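Long-range contact in 5-oxoprolinase subunit A (Thermus thermophilus, PDB 2DFA), which probably cleaves 5-oxoproline to L-glutamate at the cost of ATP hydrolysis, working in a complex with PxpB and PxpC: residues R159-A164 against R216-C221. Numbering follows the deposited sequence. Where two conformers were deposited one is given.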
loop_
_atom_site.group_PDB
_atom_site.type_symbol
_atom_site.label_atom_id
_atom_site.label_comp_id
_atom_site.label_asym_id
_atom_site.label_seq_id
_atom_site.Cartn_x
_atom_site.Cartn_y
_atom_site.Cartn_z
ATOM N N ARG A 159 27.267 3.272 19.202
ATOM C CA ARG A 159 28.459 3.819 18.574
ATOM C C ARG A 159 27.905 4.748 17.500
ATOM O O ARG A 159 26.984 4.370 16.767
ATOM C CB ARG A 159 29.278 2.719 17.907
ATOM C CG ARG A 159 30.333 3.248 16.951
ATOM C CD ARG A 159 30.983 2.118 16.171
ATOM N NE ARG A 159 31.825 2.627 15.094
ATOM C CZ ARG A 159 32.227 1.900 14.058
ATOM N NH1 ARG A 159 31.866 0.627 13.960
ATOM N NH2 ARG A 159 32.975 2.449 13.110
ATOM N N VAL A 160 28.451 5.954 17.401
ATOM C CA VAL A 160 27.971 6.905 16.404
ATOM C C VAL A 160 29.010 7.192 15.328
ATOM O O VAL A 160 30.206 7.239 15.602
ATOM C CB VAL A 160 27.544 8.234 17.068
ATOM C CG1 VAL A 160 26.448 7.975 18.089
ATOM C CG2 VAL A 160 28.743 8.903 17.718
ATOM N N VAL A 161 28.535 7.373 14.101
ATOM C CA VAL A 161 29.389 7.663 12.953
ATOM C C VAL A 161 28.989 9.027 12.400
ATOM O O VAL A 161 27.832 9.234 12.031
ATOM C CB VAL A 161 29.213 6.598 11.843
ATOM C CG1 VAL A 161 30.100 6.929 10.661
ATOM C CG2 VAL A 161 29.543 5.218 12.387
ATOM N N LEU A 162 29.945 9.952 12.340
ATOM C CA LEU A 162 29.678 11.302 11.854
ATOM C C LEU A 162 29.715 11.454 10.342
ATOM O O LEU A 162 30.706 11.132 9.687
ATOM C CB LEU A 162 30.655 12.289 12.498
ATOM C CG LEU A 162 30.630 12.284 14.029
ATOM C CD1 LEU A 162 31.537 13.387 14.560
ATOM C CD2 LEU A 162 29.199 12.492 14.522
ATOM N N GLU A 163 28.619 11.972 9.797
ATOM C CA GLU A 163 28.478 12.165 8.363
ATOM C C GLU A 163 28.673 13.615 7.934
ATOM O O GLU A 163 28.262 14.545 8.631
ATOM C CB GLU A 163 27.097 11.672 7.925
ATOM C CG GLU A 163 26.760 11.914 6.475
ATOM C CD GLU A 163 25.486 11.198 6.060
ATOM O OE1 GLU A 163 24.443 11.392 6.723
ATOM O OE2 GLU A 163 25.532 10.443 5.067
ATOM N N ALA A 164 29.313 13.796 6.784
ATOM C CA ALA A 164 29.557 15.121 6.223
ATOM C C ALA A 164 29.049 15.090 4.789
ATOM O O ALA A 164 28.999 14.025 4.164
ATOM C CB ALA A 164 31.055 15.452 6.256
ATOM N N ARG A 216 34.102 16.844 11.156
ATOM C CA ARG A 216 34.803 15.573 11.233
ATOM C C ARG A 216 33.977 14.602 10.407
ATOM O O ARG A 216 32.842 14.279 10.753
ATOM C CB ARG A 216 34.912 15.102 12.687
ATOM C CG ARG A 216 36.133 14.224 12.951
ATOM C CD ARG A 216 35.784 12.747 13.019
ATOM N NE ARG A 216 35.051 12.424 14.240
ATOM C CZ ARG A 216 35.532 12.600 15.469
ATOM N NH1 ARG A 216 36.749 13.098 15.646
ATOM N NH2 ARG A 216 34.793 12.278 16.523
ATOM N N ALA A 217 34.550 14.157 9.297
ATOM C CA ALA A 217 33.857 13.256 8.396
ATOM C C ALA A 217 34.284 11.797 8.491
ATOM O O ALA A 217 35.291 11.401 7.901
ATOM C CB ALA A 217 34.027 13.748 6.967
ATOM N N ASP A 218 33.525 10.996 9.234
ATOM C CA ASP A 218 33.828 9.574 9.332
ATOM C C ASP A 218 33.355 8.999 8.003
ATOM O O ASP A 218 33.935 8.056 7.463
ATOM C CB ASP A 218 33.065 8.918 10.488
ATOM C CG ASP A 218 33.533 9.403 11.849
ATOM O OD1 ASP A 218 34.750 9.646 12.008
ATOM O OD2 ASP A 218 32.692 9.524 12.766
ATOM N N THR A 219 32.294 9.598 7.472
ATOM C CA THR A 219 31.740 9.170 6.198
ATOM C C THR A 219 31.248 10.384 5.413
ATOM O O THR A 219 30.804 11.372 5.995
ATOM C CB THR A 219 30.567 8.166 6.402
ATOM O OG1 THR A 219 30.093 7.715 5.127
ATOM C CG2 THR A 219 29.425 8.824 7.161
ATOM N N LEU A 220 31.352 10.303 4.093
ATOM C CA LEU A 220 30.917 11.373 3.204
ATOM C C LEU A 220 29.710 10.896 2.400
ATOM O O LEU A 220 29.787 9.885 1.703
ATOM C CB LEU A 220 32.042 11.747 2.236
ATOM C CG LEU A 220 33.340 12.303 2.832
ATOM C CD1 LEU A 220 34.371 12.482 1.722
ATOM C CD2 LEU A 220 33.062 13.624 3.526
ATOM N N CYS A 221 28.604 11.630 2.487
ATOM C CA CYS A 221 27.393 11.258 1.760
ATOM C C CYS A 221 27.374 11.788 0.334
ATOM O O CYS A 221 27.706 12.946 0.088
ATOM C CB CYS A 221 26.150 11.766 2.491
ATOM S SG CYS A 221 24.589 11.427 1.619
#
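L162 and D218 join two parallel strands, 160-164 and 219-222, in the seven-stranded β/α-barrel-like fold of the LamB/YcsF family, just where the second strand begins. From D218, CB lies against V161 CG1 (3.6 Å); CG sits anti to the carbonyl carbon (chi1 -68°), beside the backbone N, where OD2 can reach L162 N. OD2 accepts the L162 backbone N-H at 2.8 Å, on its anti side and 20° out of the carboxylate plane, while OD1 faces R216 NE in a long salt bridge within the turn. With alanine in place of D218, the L162 N-H is likely to lose its acceptor and R216 NE its carboxylate mate. L162 O is gripped twice, by the N-H groups of D218 and T219, the latter at 3.1 Å. Beyond it the regular parallel pattern runs from A164 N to T219 O and from C221 N to A164 O. L162 CD1 approaches the R216 guanidinium obliquely, 3.7 Å from NE. On one face, A164 CB presses tightly on A217 CB (3.5 Å) and also meets L220 CD2, A164 and L220 both packing against helix 189-201. On the other, E163 runs extended, CG anti to the backbone N (chi1 175°), and its carboxylate forms a salt bridge with K109 and a hydrogen bond with N6; the same OE2 lies 3.0 Å from C221 CB.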